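Long-range contacts in major capsid protein (Faustovirus, PDB 5J7O), which forms, as a double jelly-roll protein assembling in threes, the main building block of the viral capsid: residues 83-88 with 327-332; 107-112 with 387-392. All coordinates share one frame; numbering follows the deposited sequence.

Contact 1 (83-88 with 327-332)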
ATOM      1  N   PRO B  83      18.778  27.035 -19.891  1.00 47.69           N
ATOM      2  CA  PRO B  83      19.281  25.789 -19.310  1.00 45.73           C
ATOM      3  C   PRO B  83      19.331  24.659 -20.326  1.00 46.21           C
ATOM      4  O   PRO B  83      18.519  24.580 -21.250  1.00 45.88           O
ATOM      5  CB  PRO B  83      18.262  25.486 -18.209  1.00 45.91           C
ATOM      6  CG  PRO B  83      16.990  26.068 -18.739  1.00 45.94           C
ATOM      7  CD  PRO B  83      17.385  27.309 -19.494  1.00 46.86           C
ATOM      8  N   THR B  84      20.310  23.776 -20.138  1.00 46.65           N
ATOM      9  CA  THR B  84      20.473  22.598 -20.976  1.00 45.19           C
ATOM     10  C   THR B  84      20.875  21.414 -20.108  1.00 44.61           C
ATOM     11  O   THR B  84      21.277  21.574 -18.952  1.00 44.13           O
ATOM     12  CB  THR B  84      21.537  22.800 -22.071  1.00 45.83           C
ATOM     13  OG1 THR B  84      22.811  23.051 -21.464  1.00 46.59           O
ATOM     14  CG2 THR B  84      21.176  23.962 -22.987  1.00 45.21           C
ATOM     15  N   TYR B  85      20.757  20.218 -20.682  1.00 43.86           N
ATOM     16  CA  TYR B  85      21.355  19.038 -20.076  1.00 43.26           C
ATOM     17  C   TYR B  85      22.868  19.215 -19.971  1.00 45.26           C
ATOM     18  O   TYR B  85      23.485  19.969 -20.730  1.00 47.48           O
ATOM     19  CB  TYR B  85      21.060  17.784 -20.902  1.00 41.73           C
ATOM     20  CG  TYR B  85      19.657  17.223 -20.795  1.00 39.69           C
ATOM     21  CD1 TYR B  85      19.286  16.423 -19.720  1.00 37.78           C
ATOM     22  CD2 TYR B  85      18.718  17.454 -21.793  1.00 38.56           C
ATOM     23  CE1 TYR B  85      18.011  15.891 -19.631  1.00 36.49           C
ATOM     24  CE2 TYR B  85      17.441  16.927 -21.711  1.00 36.20           C
ATOM     25  CZ  TYR B  85      17.093  16.147 -20.629  1.00 36.37           C
ATOM     26  OH  TYR B  85      15.824  15.622 -20.545  1.00 36.60           O
ATOM     27  N   ASN B  86      23.467  18.498 -19.018  1.00 46.11           N
ATOM     28  CA  ASN B  86      24.923  18.415 -18.889  1.00 46.49           C
ATOM     29  C   ASN B  86      25.547  19.802 -18.719  1.00 47.40           C
ATOM     30  O   ASN B  86      26.467  20.190 -19.441  1.00 47.71           O
ATOM     31  CB  ASN B  86      25.528  17.682 -20.091  1.00 47.77           C
ATOM     32  CG  ASN B  86      26.982  17.308 -19.883  1.00 50.34           C
ATOM     33  OD1 ASN B  86      27.392  16.949 -18.779  1.00 52.20           O
ATOM     34  ND2 ASN B  86      27.773  17.397 -20.947  1.00 50.38           N
ATOM     35  N   SER B  87      25.034  20.556 -17.750  1.00 47.23           N
ATOM     36  CA  SER B  87      25.507  21.914 -17.527  1.00 48.60           C
ATOM     37  C   SER B  87      25.305  22.288 -16.067  1.00 48.44           C
ATOM     38  O   SER B  87      24.670  21.565 -15.296  1.00 48.54           O
ATOM     39  CB  SER B  87      24.791  22.913 -18.442  1.00 49.52           C
ATOM     40  OG  SER B  87      23.414  23.005 -18.114  1.00 49.34           O
ATOM     41  N   THR B  88      25.862  23.438 -15.697  1.00 49.32           N
ATOM     42  CA  THR B  88      25.721  23.991 -14.358  1.00 48.54           C
ATOM     43  C   THR B  88      24.732  25.148 -14.389  1.00 47.91           C
ATOM     44  O   THR B  88      24.879  26.078 -15.189  1.00 47.56           O
ATOM     45  CB  THR B  88      27.071  24.461 -13.813  1.00 49.25           C
ATOM     46  OG1 THR B  88      27.916  23.328 -13.579  1.00 49.71           O
ATOM     47  CG2 THR B  88      26.886  25.223 -12.509  1.00 47.96           C
ATOM     48  N   GLU B 327      22.413  16.331 -15.034  1.00 41.02           N
ATOM     49  CA  GLU B 327      22.882  15.091 -15.633  1.00 40.49           C
ATOM     50  C   GLU B 327      22.780  15.153 -17.158  1.00 42.61           C
ATOM     51  O   GLU B 327      22.007  15.929 -17.728  1.00 43.40           O
ATOM     52  CB  GLU B 327      22.069  13.914 -15.085  1.00 39.81           C
ATOM     53  CG  GLU B 327      22.498  12.537 -15.565  1.00 41.14           C
ATOM     54  CD  GLU B 327      23.907  12.180 -15.140  1.00 43.71           C
ATOM     55  OE1 GLU B 327      24.138  12.007 -13.925  1.00 44.77           O
ATOM     56  OE2 GLU B 327      24.786  12.078 -16.021  1.00 44.93           O
ATOM     57  N   GLN B 328      23.592  14.329 -17.819  1.00 43.92           N
ATOM     58  CA  GLN B 328      23.489  14.172 -19.263  1.00 44.63           C
ATOM     59  C   GLN B 328      22.130  13.590 -19.634  1.00 42.06           C
ATOM     60  O   GLN B 328      21.503  12.870 -18.852  1.00 39.85           O
ATOM     61  CB  GLN B 328      24.606  13.264 -19.782  1.00 47.03           C
ATOM     62  CG  GLN B 328      25.979  13.559 -19.199  1.00 49.61           C
ATOM     63  CD  GLN B 328      27.043  12.606 -19.710  1.00 51.12           C
ATOM     64  OE1 GLN B 328      27.122  12.329 -20.906  1.00 53.58           O
ATOM     65  NE2 GLN B 328      27.865  12.095 -18.800  1.00 50.10           N
ATOM     66  N   GLN B 329      21.673  13.907 -20.850  1.00 40.62           N
ATOM     67  CA  GLN B 329      20.364  13.432 -21.290  1.00 37.74           C
ATOM     68  C   GLN B 329      20.333  11.912 -21.394  1.00 34.61           C
ATOM     69  O   GLN B 329      19.310  11.283 -21.096  1.00 34.32           O
ATOM     70  CB  GLN B 329      19.996  14.060 -22.634  1.00 37.26           C
ATOM     71  CG  GLN B 329      18.581  13.730 -23.093  1.00 36.86           C
ATOM     72  CD  GLN B 329      18.400  13.855 -24.593  1.00 36.35           C
ATOM     73  OE1 GLN B 329      19.340  13.651 -25.363  1.00 37.32           O
ATOM     74  NE2 GLN B 329      17.188  14.192 -25.017  1.00 34.59           N
ATOM     75  N   SER B 330      21.446  11.305 -21.808  1.00 34.70           N
ATOM     76  CA  SER B 330      21.498   9.865 -22.032  1.00 34.92           C
ATOM     77  C   SER B 330      21.349   9.051 -20.753  1.00 36.71           C
ATOM     78  O   SER B 330      21.179   7.829 -20.838  1.00 37.90           O
ATOM     79  CB  SER B 330      22.806   9.497 -22.735  1.00 34.12           C
ATOM     80  OG  SER B 330      23.904  10.189 -22.168  1.00 35.94           O
ATOM     81  N   ASN B 331      21.409   9.680 -19.581  1.00 36.41           N
ATOM     82  CA  ASN B 331      21.171   8.996 -18.316  1.00 36.84           C
ATOM     83  C   ASN B 331      19.777   9.251 -17.762  1.00 36.47           C
ATOM     84  O   ASN B 331      19.432   8.700 -16.712  1.00 34.44           O
ATOM     85  CB  ASN B 331      22.219   9.415 -17.279  1.00 37.43           C
ATOM     86  CG  ASN B 331      23.592   8.851 -17.576  1.00 38.40           C
ATOM     87  OD1 ASN B 331      23.720   7.769 -18.150  1.00 37.54           O
ATOM     88  ND2 ASN B 331      24.630   9.579 -17.181  1.00 39.84           N
ATOM     89  N   ILE B 332      18.969  10.063 -18.439  1.00 36.42           N
ATOM     90  CA  ILE B 332      17.638  10.418 -17.975  1.00 34.70           C
ATOM     91  C   ILE B 332      16.555   9.856 -18.890  1.00 35.20           C
ATOM     92  O   ILE B 332      15.539   9.345 -18.412  1.00 36.34           O
ATOM     93  CB  ILE B 332      17.503  11.951 -17.841  1.00 32.67           C
ATOM     94  CG1 ILE B 332      18.533  12.491 -16.846  1.00 32.72           C
ATOM     95  CG2 ILE B 332      16.091  12.336 -17.426  1.00 32.40           C
ATOM     96  CD1 ILE B 332      18.421  11.888 -15.466  1.00 31.50           C
TER
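Asn86 and Gln328 bring the two loops together, their CA atoms 4.5 Å apart, and one backbone hydrogen bond joins the two segments: Asn86 N donates to Glu327 O at 3.2 Å. The donor stands well above the carbonyl plane of Glu327, 63° out of it. The same oxygen lies at the edge of the Tyr85 ring, in its plane, with Glu327 O 3.4 Å from Tyr85 CD1.

Tyr85 supplies most of the side-chain contact. Its CG is anti to the carbonyl carbon (chi1 -75°), which carries the ring to the 3-10 turn 329-331 and lays one face against Gln329. Gln329 CB sits 3.6 Å from the ring centroid, only 10° off the normal, a CH-pi contact over the middle of the face. Beyond it the extended glutamine chain passes over the far half of the ring, where Gln329 CG is 3.7 Å from Tyr85 CE2. Ile332 adds a looser apolar touch at CE1. On the outer side, Asn86 and Gln328 run side by side, Asn86 OD1 resting 3.7 Å from Gln328 CG.

Each loop is also tied internally. Ser87 OG donates to Thr84 O, and Asn331 ND2 reaches Glu327 OE2 at 2.8 Å, linking the last residue of the 3-10 turn to Glu327, two residues before the turn. The polar ends of the central pair leave the contact: Tyr85 OH bonds Gln387 OE1, and Gln329 NE2 bonds Asp384 O and Gln387 OE1. Across these surface loops, adhesion therefore rests on one backbone bond and a CH-pi contact of Gln329 on the Tyr85 ring, while polar tips anchored beyond both segments probably limit rotation of the tyrosine and glutamine.

Contact 2 (107-112 with 387-392); sequences VQLAAT and QAVQNI
Gln387 NE2 donates to Ala110 O at 2.8 Å, almost straight at 173° and in the carbonyl plane, extending by a side chain the antiparallel pairing of strands 99-109 and 389-401 in a sheet of the double jelly-roll. The short strand axes run 169° apart, 4.7 Å at closest approach. Ala110 N also bonds Ala388 O, at 3.1 Å. Gln108 makes two further backbone bonds, its N to Asn391 O and its O from Gln390 N, the latter 2.8 Å long. Between Gln108 and Leu109 the register slips by one, a beta bulge that places Gln390 outside the regular pairing, with helix-like backbone angles.

Side chains divide by face. Val107, Leu109, Val389 and Ile392 share the buried one, where each cross-strand pair lies side by side; Pro83 packs on Val389 and Ile392. Gln108 and Asn391 take the other face and cross at a slant, amide planes 59° apart; Gln108 NE2 is held by Asn294 and Asn391 OD1 by Arg77, and Gln108 also packs on Arg541 of a neighbouring subunit. Gln390 lies over Ala110, its OE1 bonded to Gln292. Gln387 crosses Thr112 at about a right angle, with Thr112 CG2 3.7 Å from Gln387 NE2. On the face of Val107 and Ile392, Leu109 CD2 meets Val389 CG2 at 3.7 Å.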
ATOM      1  N   VAL B 107      11.354  22.044 -12.909  1.00 37.93           N
ATOM      2  CA  VAL B 107      12.063  21.652 -14.121  1.00 38.30           C
ATOM      3  C   VAL B 107      11.034  21.237 -15.161  1.00 37.68           C
ATOM      4  O   VAL B 107      10.076  20.524 -14.849  1.00 36.05           O
ATOM      5  CB  VAL B 107      13.066  20.509 -13.864  1.00 37.56           C
ATOM      6  CG1 VAL B 107      13.929  20.276 -15.097  1.00 35.99           C
ATOM      7  CG2 VAL B 107      13.927  20.818 -12.649  1.00 37.88           C
ATOM      8  N   GLN B 108      11.237  21.685 -16.399  1.00 37.42           N
ATOM      9  CA  GLN B 108      10.302  21.433 -17.488  1.00 37.58           C
ATOM     10  C   GLN B 108      11.073  20.884 -18.678  1.00 37.70           C
ATOM     11  O   GLN B 108      11.943  21.568 -19.226  1.00 39.63           O
ATOM     12  CB  GLN B 108       9.552  22.711 -17.869  1.00 39.25           C
ATOM     13  CG  GLN B 108       8.239  22.476 -18.590  1.00 40.25           C
ATOM     14  CD  GLN B 108       7.466  23.761 -18.809  1.00 41.22           C
ATOM     15  OE1 GLN B 108       7.966  24.702 -19.423  1.00 41.97           O
ATOM     16  NE2 GLN B 108       6.242  23.810 -18.298  1.00 41.86           N
ATOM     17  N   LEU B 109      10.751  19.658 -19.077  1.00 38.26           N
ATOM     18  CA  LEU B 109      11.427  18.974 -20.172  1.00 39.92           C
ATOM     19  C   LEU B 109      10.448  18.778 -21.322  1.00 40.41           C
ATOM     20  O   LEU B 109       9.332  18.288 -21.115  1.00 40.72           O
ATOM     21  CB  LEU B 109      11.992  17.633 -19.703  1.00 39.65           C
ATOM     22  CG  LEU B 109      12.887  17.733 -18.465  1.00 41.17           C
ATOM     23  CD1 LEU B 109      13.305  16.355 -17.972  1.00 42.20           C
ATOM     24  CD2 LEU B 109      14.107  18.594 -18.754  1.00 40.24           C
ATOM     25  N   ALA B 110      10.872  19.157 -22.525  1.00 39.90           N
ATOM     26  CA  ALA B 110       9.975  19.172 -23.673  1.00 39.50           C
ATOM     27  C   ALA B 110       9.490  17.769 -24.013  1.00 37.34           C
ATOM     28  O   ALA B 110      10.194  16.775 -23.812  1.00 37.29           O
ATOM     29  CB  ALA B 110      10.677  19.789 -24.884  1.00 38.45           C
ATOM     30  N   ALA B 111       8.260  17.696 -24.524  1.00 36.03           N
ATOM     31  CA  ALA B 111       7.750  16.445 -25.066  1.00 36.53           C
ATOM     32  C   ALA B 111       8.687  15.942 -26.154  1.00 38.70           C
ATOM     33  O   ALA B 111       9.222  16.724 -26.945  1.00 40.98           O
ATOM     34  CB  ALA B 111       6.339  16.639 -25.622  1.00 35.64           C
ATOM     35  N   THR B 112       8.900  14.631 -26.185  1.00 38.15           N
ATOM     36  CA  THR B 112       9.991  14.090 -26.980  1.00 36.35           C
ATOM     37  C   THR B 112       9.618  12.711 -27.506  1.00 36.77           C
ATOM     38  O   THR B 112       8.768  12.015 -26.945  1.00 36.42           O
ATOM     39  CB  THR B 112      11.283  14.031 -26.153  1.00 34.34           C
ATOM     40  OG1 THR B 112      12.394  13.725 -27.003  1.00 35.20           O
ATOM     41  CG2 THR B 112      11.172  12.980 -25.062  1.00 33.02           C
ATOM     42  N   GLN B 387      16.334  17.731 -27.337  1.00 45.25           N
ATOM     43  CA  GLN B 387      15.252  17.954 -26.386  1.00 44.12           C
ATOM     44  C   GLN B 387      15.638  19.059 -25.414  1.00 44.13           C
ATOM     45  O   GLN B 387      16.656  18.963 -24.721  1.00 42.79           O
ATOM     46  CB  GLN B 387      14.931  16.668 -25.629  1.00 43.09           C
ATOM     47  CG  GLN B 387      13.725  16.796 -24.712  1.00 41.76           C
ATOM     48  CD  GLN B 387      13.761  15.818 -23.557  1.00 39.71           C
ATOM     49  OE1 GLN B 387      14.808  15.253 -23.240  1.00 40.02           O
ATOM     50  NE2 GLN B 387      12.616  15.616 -22.917  1.00 38.48           N
ATOM     51  N   ALA B 388      14.823  20.104 -25.362  1.00 44.88           N
ATOM     52  CA  ALA B 388      15.159  21.303 -24.613  1.00 44.49           C
ATOM     53  C   ALA B 388      14.653  21.226 -23.179  1.00 42.02           C
ATOM     54  O   ALA B 388      13.621  20.613 -22.891  1.00 39.84           O
ATOM     55  CB  ALA B 388      14.578  22.541 -25.296  1.00 46.93           C
ATOM     56  N   VAL B 389      15.408  21.849 -22.276  1.00 42.29           N
ATOM     57  CA  VAL B 389      14.919  22.168 -20.937  1.00 39.52           C
ATOM     58  C   VAL B 389      14.146  23.477 -21.072  1.00 38.39           C
ATOM     59  O   VAL B 389      14.736  24.556 -21.152  1.00 39.26           O
ATOM     60  CB  VAL B 389      16.055  22.278 -19.917  1.00 36.25           C
ATOM     61  CG1 VAL B 389      15.519  22.759 -18.576  1.00 36.27           C
ATOM     62  CG2 VAL B 389      16.762  20.939 -19.763  1.00 34.63           C
ATOM     63  N   GLN B 390      12.818  23.382 -21.117  1.00 37.64           N
ATOM     64  CA  GLN B 390      11.997  24.533 -21.470  1.00 41.35           C
ATOM     65  C   GLN B 390      11.900  25.565 -20.355  1.00 43.96           C
ATOM     66  O   GLN B 390      11.653  26.740 -20.644  1.00 44.79           O
ATOM     67  CB  GLN B 390      10.598  24.065 -21.876  1.00 42.96           C
ATOM     68  CG  GLN B 390      10.605  23.130 -23.075  1.00 43.94           C
ATOM     69  CD  GLN B 390       9.214  22.753 -23.534  1.00 43.11           C
ATOM     70  OE1 GLN B 390       8.431  22.177 -22.777  1.00 42.82           O
ATOM     71  NE2 GLN B 390       8.895  23.079 -24.782  1.00 42.96           N
ATOM     72  N   ASN B 391      12.093  25.164 -19.101  1.00 46.82           N
ATOM     73  CA  ASN B 391      12.013  26.106 -17.994  1.00 48.41           C
ATOM     74  C   ASN B 391      12.644  25.484 -16.758  1.00 48.67           C
ATOM     75  O   ASN B 391      12.474  24.290 -16.502  1.00 50.99           O
ATOM     76  CB  ASN B 391      10.560  26.503 -17.702  1.00 51.35           C
ATOM     77  CG  ASN B 391      10.442  27.468 -16.539  1.00 54.76           C
ATOM     78  OD1 ASN B 391      10.850  28.626 -16.635  1.00 54.48           O
ATOM     79  ND2 ASN B 391       9.874  26.999 -15.434  1.00 59.35           N
ATOM     80  N   ILE B 392      13.375  26.301 -16.003  1.00 45.75           N
ATOM     81  CA  ILE B 392      13.845  25.901 -14.682  1.00 43.52           C
ATOM     82  C   ILE B 392      13.873  27.129 -13.778  1.00 42.87           C
ATOM     83  O   ILE B 392      14.477  28.156 -14.109  1.00 43.24           O
ATOM     84  CB  ILE B 392      15.211  25.186 -14.751  1.00 41.90           C
ATOM     85  CG1 ILE B 392      15.575  24.601 -13.386  1.00 40.29           C
ATOM     86  CG2 ILE B 392      16.312  26.108 -15.256  1.00 41.33           C
ATOM     87  CD1 ILE B 392      16.728  23.623 -13.425  1.00 37.72           C
TER

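Contact 1 joins surface loops with one backbone bond and a CH-pi contact, burying 279 Å² between its segments; contact 2, partly buried, pairs strand ends through three backbone bonds and buries 553 Å². Their centres lie 11 Å apart, and their segments alternate along the chain. Gln387 is shared: its NE2 bonds within contact 2 and also Tyr177 OH, while its carbonyl oxygen faces contact 1, with Gln387 OE1 2.9 Å from Tyr85 OH and 3.2 Å from Gln329 NE2. An apolar junction adds to this, Pro83 CG lying 3.5 Å from Ile392 CG2, so Pro83, at the start of 83-88, packs on Val389 and Ile392.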